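Local coordinates for protein GH62 arabinofuranosidase (Podospora anserina, PDB 4N4B) that hydrolyses terminal non-reducing alpha-L-arabinofuranoside residues of alpha-L-arabinosides and is probably involved in the breakdown of xylan, at residues T24-T29 / I330-P335; W28-P33 / N270-D275; V74-A79 / A87-L92. All blocks are in the same frame, centred on the assembly; numbering follows the deposited sequence. Where two conformers were deposited one is given.

Contact 1 of 3, residues T24-T29 / I330-P335; sequences TTWQWT and IAHNNP
His332 lies flat against Trp26, its imidazole in an offset stack on the six-membered part of the indole, with centroids 4.2 Å apart and planes 22° from parallel. Trp26 CZ3 sits over the centre of one imidazole face, and Pro335 N lies over the opposite face, nearer the rim. The ring reaches it because His332 CG is anti to the backbone N (chi1 -179°). At the imidazole edge, ND1 gives a weak bond to Gln27 O, 3.4 Å away and in the ring plane; the same oxygen accepts a much shorter bond from Asn333 N at 2.8 Å. Beside this pair Trp28 has Ile330 over one face, the methyl CD1 standing 3.8 Å from the centroid of the six-membered ring, a CH-pi contact.

Asparagine suits position 334 because its short amide can stand in for a backbone group: Asn334 ND2 donates to Thr25 O at 2.8 Å, coming in from above the carbonyl plane, whereas its OD1 is less surely placed. The Asn333 amide pairs instead with a hydroxyl, ND2 reaching Thr29 OG1 at 2.9 Å in the amide plane, and a water bridges that hydroxyl to Asn333 OD1.

Behind these side chains, Thr29 and Ala331 form an antiparallel hydrogen-bonded pair, Thr29 N to Ala331 O at 3.0 Å and Ala331 N to Thr29 O at 2.8 Å, while Trp28 and His332 form the adjoining non-hydrogen-bonded pair. Trp266 receives the indole N-H of Trp28 on its carbonyl O and meets that ring edge-to-face. Near-N-terminal and near-C-terminal strands thus pair within one blade, the closure known as molecular Velcro in beta-propellers. Asn333 N and the Asn334 amide carry the pairing beyond His332, whose ring adds a stack, so this closure depends on stacking and polar side chains as well as on backbone bonds.

Contact 2 of 3, residues W28-P33 / N270-D275; sequences WTSTGP and NNVQFD
Ser30 rests over Phe274, its CB above one face of the ring toward the rim and 3.9 Å from the ring centroid. The same CB touches Val272 CG1 at 3.6 Å. A small residue suits this spot, letting the phenyl ring and the valine come close. Ser30 OG is itself satisfied: it donates to the carbonyl of the next residue, Thr31 O, at 2.7 Å, in the carbonyl plane and on a lone pair, and it is also hydrogen-bonded to Tyr309 OH. With OG anti to the backbone N (chi1 -177°), the hydroxyl is held beside its own carbonyl carbon, within reach of Thr31 O.

The backbones pair in parallel register. Trp28 N donates to Asn271 O at 3.0 Å, nearly along the C=O axis though bent at the hydrogen (140°). Gln273 N then gives a straight bond to Trp28 O at 2.9 Å, and Ser30 N one to Gln273 O at 2.8 Å. At the far end the direct bond from Asp275 N to Ser30 O is long and weak, and a water bridges the two, donating to Ser30 O at 2.7 Å and weakly accepting from Asp275 N.

Asn271 suits its place beside Trp28 because its amide serves neighbouring backbone: OD1 takes Arg268 N, and ND2 binds Trp26 O and Trp266 O. Thr29 CG2 packs against the carboxylate of Asp275. Strand 28-30 is flanked within the sheet by strand 272-274, parallel to it and outermost, and by strand 326-332, antiparallel to it, whose Ile330 touches Ser30 and Val272.

Contact 3 of 3, residues V74-A79 / A87-L92; sequences VYFTFA and ATFYYL
Apolar contacts dominate where Phe89 meets Val74 and Phe76. Val74 CG2 lies 3.6 Å from both Phe89 CB and Phe89 CG and also meets Tyr91 CD1 at 3.9 Å; this one methyl fits between the Phe89 CB-CG bond and the Tyr91 ring. Phe89 CE1 stands over one face of the Phe76 ring, toward the rim, 3.7 Å from Phe76 CD1, with the planes 38° apart. Phe76 CG lies between its backbone N and carbonyl carbon (chi1 58°), which sets its ring alongside that of Phe89. Replacing Phe89 with an alanine removes ring atoms CG and CE1, which would probably open a gap beside Val74 CG2 and over the Phe76 face and deprive Lys38 of its cation-pi partner. Leu92 CD2 packs on Tyr75 CB.

The two segments belong to a beta hairpin at the outer edge of a four-stranded antiparallel propeller blade, strand 90-91 being the last strand and strand 70-78 its neighbour.

Backbone bonds are few: Tyr75 N to Tyr90 O at 2.9 Å and Tyr90 N to Tyr75 O at 2.8 Å. Where the chains part, a water accepts from Thr77 N and donates to Thr88 O. Ala87, small enough for the close approach, puts CB 3.4 Å from Thr77 O. Tyr91 OH bonds to Asp40 OD2.

Contacts 1 and 2 share Trp28 and Thr29 and lie on the two edges of strand 28-30, so together they seat it within one mixed sheet; their centres are 10 Å apart. Contact 3 belongs to a different blade, its nearest atoms about 10 to 11 Å from the others, and falls in the chain between their paired ends. It is the most buried, and aromatic and aliphatic packing outweighs its two direct backbone bonds. The closing contacts are only partly buried and more polar: contact 1 relies on amides and a stacked histidine, contact 2 on parallel backbone pairing.

Contact 1 of 3, residues T24-T29 / I330-P335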
loop_
_atom_site.group_PDB
_atom_site.type_symbol
_atom_site.label_atom_id
_atom_site.label_comp_id
_atom_site.label_asym_id
_atom_site.label_seq_id
_atom_site.Cartn_x
_atom_site.Cartn_y
_atom_site.Cartn_z
ATOM N N THR A 24 3.294 -11.114 18.706
ATOM C CA THR A 24 2.315 -11.960 18.075
ATOM C C THR A 24 0.847 -11.422 18.173
ATOM O O THR A 24 0.019 -11.752 17.306
ATOM C CB THR A 24 2.422 -13.409 18.587
ATOM O OG1 THR A 24 2.133 -13.408 19.972
ATOM C CG2 THR A 24 3.836 -13.899 18.430
ATOM N N THR A 25 0.543 -10.569 19.185
ATOM C CA THR A 25 -0.772 -9.823 19.239
ATOM C C THR A 25 -0.448 -8.328 19.135
ATOM O O THR A 25 0.569 -7.789 19.543
ATOM C CB THR A 25 -1.576 -10.091 20.520
ATOM O OG1 THR A 25 -1.106 -9.270 21.632
ATOM C CG2 THR A 25 -1.718 -11.561 20.813
ATOM N N TRP A 26 -1.408 -7.636 18.513
ATOM C CA TRP A 26 -1.228 -6.235 18.154
ATOM C C TRP A 26 -2.377 -5.392 18.725
ATOM O O TRP A 26 -3.515 -5.814 18.717
ATOM C CB TRP A 26 -1.289 -6.102 16.580
ATOM C CG TRP A 26 -0.052 -6.698 15.934
ATOM C CD1 TRP A 26 0.264 -8.016 15.909
ATOM C CD2 TRP A 26 1.071 -5.980 15.447
ATOM N NE1 TRP A 26 1.502 -8.167 15.352
ATOM C CE2 TRP A 26 2.038 -6.966 15.072
ATOM C CE3 TRP A 26 1.363 -4.638 15.269
ATOM C CZ2 TRP A 26 3.274 -6.615 14.548
ATOM C CZ3 TRP A 26 2.561 -4.295 14.712
ATOM C CH2 TRP A 26 3.554 -5.299 14.425
ATOM N N GLN A 27 -2.007 -4.176 19.108
ATOM C CA GLN A 27 -2.955 -3.170 19.609
ATOM C C GLN A 27 -2.607 -1.822 19.052
ATOM O O GLN A 27 -1.425 -1.468 18.947
ATOM C CB GLN A 27 -2.957 -3.103 21.148
ATOM C CG GLN A 27 -3.174 -4.443 21.880
ATOM C CD GLN A 27 -4.520 -5.117 21.686
ATOM O OE1 GLN A 27 -4.691 -6.346 21.783
ATOM N NE2 GLN A 27 -5.463 -4.323 21.354
ATOM N N TRP A 28 -3.634 -1.028 18.733
ATOM C CA TRP A 28 -3.515 0.269 18.060
ATOM C C TRP A 28 -4.357 1.358 18.643
ATOM O O TRP A 28 -5.427 1.078 19.167
ATOM C CB TRP A 28 -3.886 0.098 16.609
ATOM C CG TRP A 28 -3.193 -0.919 15.816
ATOM C CD1 TRP A 28 -3.627 -2.193 15.642
ATOM C CD2 TRP A 28 -2.008 -0.772 15.021
ATOM N NE1 TRP A 28 -2.739 -2.894 14.840
ATOM C CE2 TRP A 28 -1.784 -2.013 14.387
ATOM C CE3 TRP A 28 -1.146 0.321 14.743
ATOM C CZ2 TRP A 28 -0.692 -2.196 13.537
ATOM C CZ3 TRP A 28 -0.105 0.139 13.866
ATOM C CH2 TRP A 28 0.110 -1.139 13.317
ATOM N N THR A 29 -3.907 2.572 18.471
ATOM C CA THR A 29 -4.710 3.781 18.696
ATOM C C THR A 29 -4.872 4.469 17.343
ATOM O O THR A 29 -3.846 4.720 16.635
ATOM C CB THR A 29 -3.927 4.725 19.621
ATOM O OG1 THR A 29 -4.043 4.192 20.955
ATOM C CG2 THR A 29 -4.479 6.171 19.573
ATOM N N ILE A 330 -3.114 4.746 12.358
ATOM C CA ILE A 330 -3.030 3.927 13.585
ATOM C C ILE A 330 -1.610 3.871 14.079
ATOM O O ILE A 330 -0.668 3.731 13.254
ATOM C CB ILE A 330 -3.658 2.530 13.464
ATOM C CG1 ILE A 330 -3.201 1.783 12.227
ATOM C CG2 ILE A 330 -5.198 2.688 13.528
ATOM C CD1 ILE A 330 -3.775 0.397 12.089
ATOM N N ALA A 331 -1.440 4.025 15.368
ATOM C CA ALA A 331 -0.141 3.929 16.052
ATOM C C ALA A 331 -0.112 2.720 16.911
ATOM O O ALA A 331 -1.017 2.370 17.636
ATOM C CB ALA A 331 0.155 5.211 16.848
ATOM N N HIS A 332 0.990 1.974 16.757
ATOM C CA HIS A 332 1.145 0.692 17.444
ATOM C C HIS A 332 1.365 0.847 18.926
ATOM O O HIS A 332 2.406 1.452 19.264
ATOM C CB HIS A 332 2.260 -0.061 16.770
ATOM C CG HIS A 332 2.557 -1.407 17.297
ATOM N ND1 HIS A 332 1.734 -2.299 17.940
ATOM C CD2 HIS A 332 3.768 -2.031 17.200
ATOM C CE1 HIS A 332 2.439 -3.409 18.239
ATOM N NE2 HIS A 332 3.670 -3.240 17.775
ATOM N N ASN A 333 0.459 0.368 19.754
ATOM C CA ASN A 333 0.449 0.545 21.223
ATOM C C ASN A 333 1.335 -0.336 21.989
ATOM O O ASN A 333 1.665 0.058 23.137
ATOM C CB ASN A 333 -1.057 0.417 21.822
ATOM C CG ASN A 333 -1.727 1.624 21.541
ATOM O OD1 ASN A 333 -1.065 2.695 21.328
ATOM N ND2 ASN A 333 -2.977 1.585 21.543
ATOM N N ASN A 334 1.578 -1.489 21.444
ATOM C CA ASN A 334 2.331 -2.567 22.200
ATOM C C ASN A 334 3.608 -3.025 21.490
ATOM O O ASN A 334 3.762 -4.206 21.240
ATOM C CB ASN A 334 1.439 -3.742 22.560
ATOM C CG ASN A 334 0.994 -4.554 21.384
ATOM O OD1 ASN A 334 0.707 -4.004 20.261
ATOM N ND2 ASN A 334 0.906 -5.869 21.543
ATOM N N PRO A 335 4.524 -2.067 21.257
ATOM C CA PRO A 335 5.805 -2.431 20.595
ATOM C C PRO A 335 6.547 -3.482 21.502
ATOM O O PRO A 335 6.426 -3.446 22.732
ATOM C CB PRO A 335 6.582 -1.091 20.507
ATOM C CG PRO A 335 6.031 -0.323 21.604
ATOM C CD PRO A 335 4.504 -0.662 21.548
HETATM O O HOH W 1 -2.050 5.501 22.262
#

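Contact 2 of 3, residues W28-P33 / N270-D275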
loop_
_atom_site.group_PDB
_atom_site.type_symbol
_atom_site.label_atom_id
_atom_site.label_comp_id
_atom_site.label_asym_id
_atom_site.label_seq_id
_atom_site.Cartn_x
_atom_site.Cartn_y
_atom_site.Cartn_z
ATOM N N TRP A 28 -3.634 -1.028 18.733
ATOM C CA TRP A 28 -3.515 0.269 18.060
ATOM C C TRP A 28 -4.357 1.358 18.643
ATOM O O TRP A 28 -5.427 1.078 19.167
ATOM C CB TRP A 28 -3.886 0.098 16.609
ATOM C CG TRP A 28 -3.193 -0.919 15.816
ATOM C CD1 TRP A 28 -3.627 -2.193 15.642
ATOM C CD2 TRP A 28 -2.008 -0.772 15.021
ATOM N NE1 TRP A 28 -2.739 -2.894 14.840
ATOM C CE2 TRP A 28 -1.784 -2.013 14.387
ATOM C CE3 TRP A 28 -1.146 0.321 14.743
ATOM C CZ2 TRP A 28 -0.692 -2.196 13.537
ATOM C CZ3 TRP A 28 -0.105 0.139 13.866
ATOM C CH2 TRP A 28 0.110 -1.139 13.317
ATOM N N THR A 29 -3.907 2.572 18.471
ATOM C CA THR A 29 -4.710 3.781 18.696
ATOM C C THR A 29 -4.872 4.469 17.343
ATOM O O THR A 29 -3.846 4.720 16.635
ATOM C CB THR A 29 -3.927 4.725 19.621
ATOM O OG1 THR A 29 -4.043 4.192 20.955
ATOM C CG2 THR A 29 -4.479 6.171 19.573
ATOM N N SER A 30 -6.087 4.867 16.976
ATOM C CA SER A 30 -6.380 5.589 15.718
ATOM C C SER A 30 -6.660 7.094 15.901
ATOM O O SER A 30 -7.316 7.476 16.896
ATOM C CB SER A 30 -7.584 4.951 15.031
ATOM O OG SER A 30 -7.835 5.578 13.805
ATOM N N THR A 31 -6.232 7.851 14.935
ATOM C CA THR A 31 -6.715 9.238 14.753
ATOM C C THR A 31 -8.151 9.231 14.207
ATOM O O THR A 31 -8.686 8.185 13.835
ATOM C CB THR A 31 -5.823 10.002 13.745
ATOM O OG1 THR A 31 -6.005 9.443 12.412
ATOM C CG2 THR A 31 -4.355 9.963 14.129
ATOM N N GLY A 32 -8.714 10.432 14.119
ATOM C CA GLY A 32 -9.903 10.645 13.351
ATOM C C GLY A 32 -9.561 10.632 11.858
ATOM O O GLY A 32 -8.411 10.362 11.398
ATOM N N PRO A 33 -10.544 10.871 10.973
ATOM C CA PRO A 33 -10.350 10.933 9.565
ATOM C C PRO A 33 -9.663 12.244 9.260
ATOM O O PRO A 33 -10.163 13.320 9.717
ATOM C CB PRO A 33 -11.759 10.852 8.958
ATOM C CG PRO A 33 -12.628 11.425 10.062
ATOM C CD PRO A 33 -11.993 11.127 11.364
ATOM N N ASN A 270 -11.495 -4.891 16.172
ATOM C CA ASN A 270 -11.323 -5.383 17.502
ATOM C C ASN A 270 -10.000 -5.118 18.185
ATOM O O ASN A 270 -9.840 -5.453 19.371
ATOM C CB ASN A 270 -11.736 -6.852 17.639
ATOM C CG ASN A 270 -10.909 -7.764 16.770
ATOM O OD1 ASN A 270 -10.526 -7.441 15.650
ATOM N ND2 ASN A 270 -10.677 -8.970 17.252
ATOM N N ASN A 271 -9.038 -4.524 17.480
ATOM C CA ASN A 271 -7.784 -4.141 18.142
ATOM C C ASN A 271 -7.345 -2.720 17.870
ATOM O O ASN A 271 -6.215 -2.364 18.098
ATOM C CB ASN A 271 -6.650 -5.159 17.890
ATOM C CG ASN A 271 -6.081 -5.089 16.456
ATOM O OD1 ASN A 271 -6.708 -4.466 15.561
ATOM N ND2 ASN A 271 -4.924 -5.733 16.233
ATOM N N VAL A 272 -8.279 -1.891 17.456
ATOM C CA VAL A 272 -8.051 -0.468 17.216
ATOM C C VAL A 272 -8.940 0.390 18.109
ATOM O O VAL A 272 -10.120 0.288 18.051
ATOM C CB VAL A 272 -8.290 -0.097 15.719
ATOM C CG1 VAL A 272 -8.134 1.418 15.463
ATOM C CG2 VAL A 272 -7.348 -0.853 14.809
ATOM N N GLN A 273 -8.312 1.204 18.945
ATOM C CA GLN A 273 -8.988 2.118 19.837
ATOM C C GLN A 273 -8.997 3.498 19.230
ATOM O O GLN A 273 -8.023 3.951 18.815
ATOM C CB GLN A 273 -8.234 2.154 21.161
ATOM C CG GLN A 273 -8.871 3.037 22.236
ATOM C CD GLN A 273 -8.109 2.946 23.541
ATOM O OE1 GLN A 273 -8.577 2.353 24.453
ATOM N NE2 GLN A 273 -6.969 3.492 23.597
ATOM N N PHE A 274 -10.154 4.132 19.239
ATOM C CA PHE A 274 -10.272 5.462 18.727
ATOM C C PHE A 274 -10.184 6.488 19.821
ATOM O O PHE A 274 -10.747 6.298 20.831
ATOM C CB PHE A 274 -11.573 5.581 17.913
ATOM C CG PHE A 274 -11.526 4.809 16.621
ATOM C CD1 PHE A 274 -11.709 3.463 16.615
ATOM C CD2 PHE A 274 -11.205 5.442 15.444
ATOM C CE1 PHE A 274 -11.615 2.763 15.450
ATOM C CE2 PHE A 274 -11.112 4.756 14.284
ATOM C CZ PHE A 274 -11.307 3.418 14.276
ATOM N N ASP A 275 -9.387 7.518 19.553
ATOM C CA ASP A 275 -9.170 8.642 20.472
ATOM C C ASP A 275 -10.418 9.531 20.586
ATOM O O ASP A 275 -10.780 9.967 21.648
ATOM C CB ASP A 275 -7.882 9.410 20.109
ATOM C CG ASP A 275 -6.591 8.889 20.873
ATOM O OD1 ASP A 275 -6.653 8.000 21.793
ATOM O OD2 ASP A 275 -5.522 9.431 20.534
HETATM O O HOH W 2 -9.523 9.043 17.276
#

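Contact 3 of 3, residues V74-A79 / A87-L92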
loop_
_atom_site.group_PDB
_atom_site.type_symbol
_atom_site.label_atom_id
_atom_site.label_comp_id
_atom_site.label_asym_id
_atom_site.label_seq_id
_atom_site.Cartn_x
_atom_site.Cartn_y
_atom_site.Cartn_z
ATOM N N VAL A 74 -2.722 11.296 -6.459
ATOM C CA VAL A 74 -2.480 12.607 -5.859
ATOM C C VAL A 74 -1.279 12.532 -4.921
ATOM O O VAL A 74 -1.063 11.528 -4.317
ATOM C CB VAL A 74 -3.760 13.134 -5.143
ATOM C CG1 VAL A 74 -4.134 12.267 -3.904
ATOM C CG2 VAL A 74 -3.625 14.599 -4.719
ATOM N N TYR A 75 -0.544 13.648 -4.841
ATOM C CA TYR A 75 0.593 13.846 -3.886
ATOM C C TYR A 75 0.244 14.942 -2.904
ATOM O O TYR A 75 -0.354 15.980 -3.267
ATOM C CB TYR A 75 1.819 14.300 -4.677
ATOM C CG TYR A 75 3.002 14.720 -3.826
ATOM C CD1 TYR A 75 3.719 13.839 -3.058
ATOM C CD2 TYR A 75 3.352 16.072 -3.766
ATOM C CE1 TYR A 75 4.729 14.253 -2.259
ATOM C CE2 TYR A 75 4.426 16.534 -3.008
ATOM C CZ TYR A 75 5.079 15.650 -2.263
ATOM O OH TYR A 75 6.179 16.064 -1.465
ATOM N N PHE A 76 0.589 14.743 -1.680
ATOM C CA PHE A 76 0.515 15.799 -0.667
ATOM C C PHE A 76 1.546 15.570 0.384
ATOM O O PHE A 76 2.108 14.480 0.569
ATOM C CB PHE A 76 -0.913 15.967 -0.139
ATOM C CG PHE A 76 -1.523 14.733 0.470
ATOM C CD1 PHE A 76 -2.113 13.783 -0.365
ATOM C CD2 PHE A 76 -1.498 14.511 1.840
ATOM C CE1 PHE A 76 -2.678 12.617 0.215
ATOM C CE2 PHE A 76 -2.080 13.347 2.348
ATOM C CZ PHE A 76 -2.639 12.425 1.543
ATOM N N THR A 77 1.796 16.607 1.235
ATOM C CA THR A 77 2.898 16.628 2.173
ATOM C C THR A 77 2.602 17.452 3.392
ATOM O O THR A 77 1.812 18.397 3.268
ATOM C CB THR A 77 4.168 17.113 1.442
ATOM O OG1 THR A 77 5.303 17.125 2.341
ATOM C CG2 THR A 77 4.007 18.435 0.804
ATOM N N PHE A 78 3.143 17.101 4.522
ATOM C CA PHE A 78 2.854 17.808 5.751
ATOM C C PHE A 78 3.880 17.361 6.751
ATOM O O PHE A 78 4.352 16.301 6.705
ATOM C CB PHE A 78 1.418 17.453 6.286
ATOM C CG PHE A 78 1.135 15.981 6.317
ATOM C CD1 PHE A 78 0.644 15.366 5.200
ATOM C CD2 PHE A 78 1.398 15.233 7.413
ATOM C CE1 PHE A 78 0.408 14.021 5.179
ATOM C CE2 PHE A 78 1.180 13.880 7.396
ATOM C CZ PHE A 78 0.700 13.260 6.250
ATOM N N ALA A 79 4.130 18.230 7.712
ATOM C CA ALA A 79 4.971 17.883 8.819
ATOM C C ALA A 79 4.165 17.177 9.939
ATOM O O ALA A 79 4.031 16.023 9.919
ATOM C CB ALA A 79 5.705 19.121 9.328
ATOM N N ALA A 87 -3.315 20.046 3.962
ATOM C CA ALA A 87 -2.304 19.932 2.964
ATOM C C ALA A 87 -2.835 20.049 1.577
ATOM O O ALA A 87 -3.881 19.470 1.205
ATOM C CB ALA A 87 -1.574 18.624 3.115
ATOM N N THR A 88 -2.187 20.802 0.672
ATOM C CA THR A 88 -2.534 21.000 -0.703
ATOM C C THR A 88 -2.407 19.669 -1.495
ATOM O O THR A 88 -1.430 18.972 -1.388
ATOM C CB THR A 88 -1.627 22.064 -1.341
ATOM O OG1 THR A 88 -1.949 23.288 -0.573
ATOM C CG2 THR A 88 -1.870 22.266 -2.814
ATOM N N PHE A 89 -3.388 19.432 -2.323
ATOM C CA PHE A 89 -3.335 18.266 -3.198
ATOM C C PHE A 89 -2.664 18.642 -4.533
ATOM O O PHE A 89 -3.035 19.600 -5.149
ATOM C CB PHE A 89 -4.755 17.780 -3.501
ATOM C CG PHE A 89 -5.337 16.864 -2.463
ATOM C CD1 PHE A 89 -4.695 16.572 -1.310
ATOM C CD2 PHE A 89 -6.551 16.327 -2.681
ATOM C CE1 PHE A 89 -5.269 15.748 -0.392
ATOM C CE2 PHE A 89 -7.142 15.502 -1.775
ATOM C CZ PHE A 89 -6.498 15.214 -0.624
ATOM N N TYR A 90 -1.669 17.872 -4.921
ATOM C CA TYR A 90 -1.024 18.010 -6.209
ATOM C C TYR A 90 -1.355 16.790 -7.042
ATOM O O TYR A 90 -0.907 15.776 -6.801
ATOM C CB TYR A 90 0.497 18.205 -6.092
ATOM C CG TYR A 90 0.874 19.420 -5.261
ATOM C CD1 TYR A 90 0.922 20.634 -5.827
ATOM C CD2 TYR A 90 1.118 19.327 -3.940
ATOM C CE1 TYR A 90 1.238 21.761 -5.090
ATOM C CE2 TYR A 90 1.442 20.451 -3.188
ATOM C CZ TYR A 90 1.502 21.656 -3.799
ATOM O OH TYR A 90 1.798 22.743 -2.982
ATOM N N TYR A 91 -2.216 16.992 -8.004
ATOM C CA TYR A 91 -2.719 15.911 -8.813
ATOM C C TYR A 91 -1.695 15.496 -9.879
ATOM O O TYR A 91 -1.204 16.286 -10.615
ATOM C CB TYR A 91 -4.043 16.357 -9.455
ATOM C CG TYR A 91 -5.162 16.571 -8.418
ATOM C CD1 TYR A 91 -5.791 15.514 -7.845
ATOM C CD2 TYR A 91 -5.548 17.838 -8.041
ATOM C CE1 TYR A 91 -6.755 15.690 -6.902
ATOM C CE2 TYR A 91 -6.545 18.008 -7.096
ATOM C CZ TYR A 91 -7.156 16.931 -6.548
ATOM O OH TYR A 91 -8.156 17.114 -5.634
ATOM N N LEU A 92 -1.396 14.223 -9.910
ATOM C CA LEU A 92 -0.335 13.740 -10.779
ATOM C C LEU A 92 -0.727 13.659 -12.243
ATOM O O LEU A 92 0.101 13.494 -13.075
ATOM C CB LEU A 92 0.233 12.404 -10.291
ATOM C CG LEU A 92 0.802 12.367 -8.878
ATOM C CD1 LEU A 92 1.674 11.119 -8.747
ATOM C CD2 LEU A 92 1.662 13.618 -8.554
HETATM O O HOH W 3 0.785 19.103 0.203
#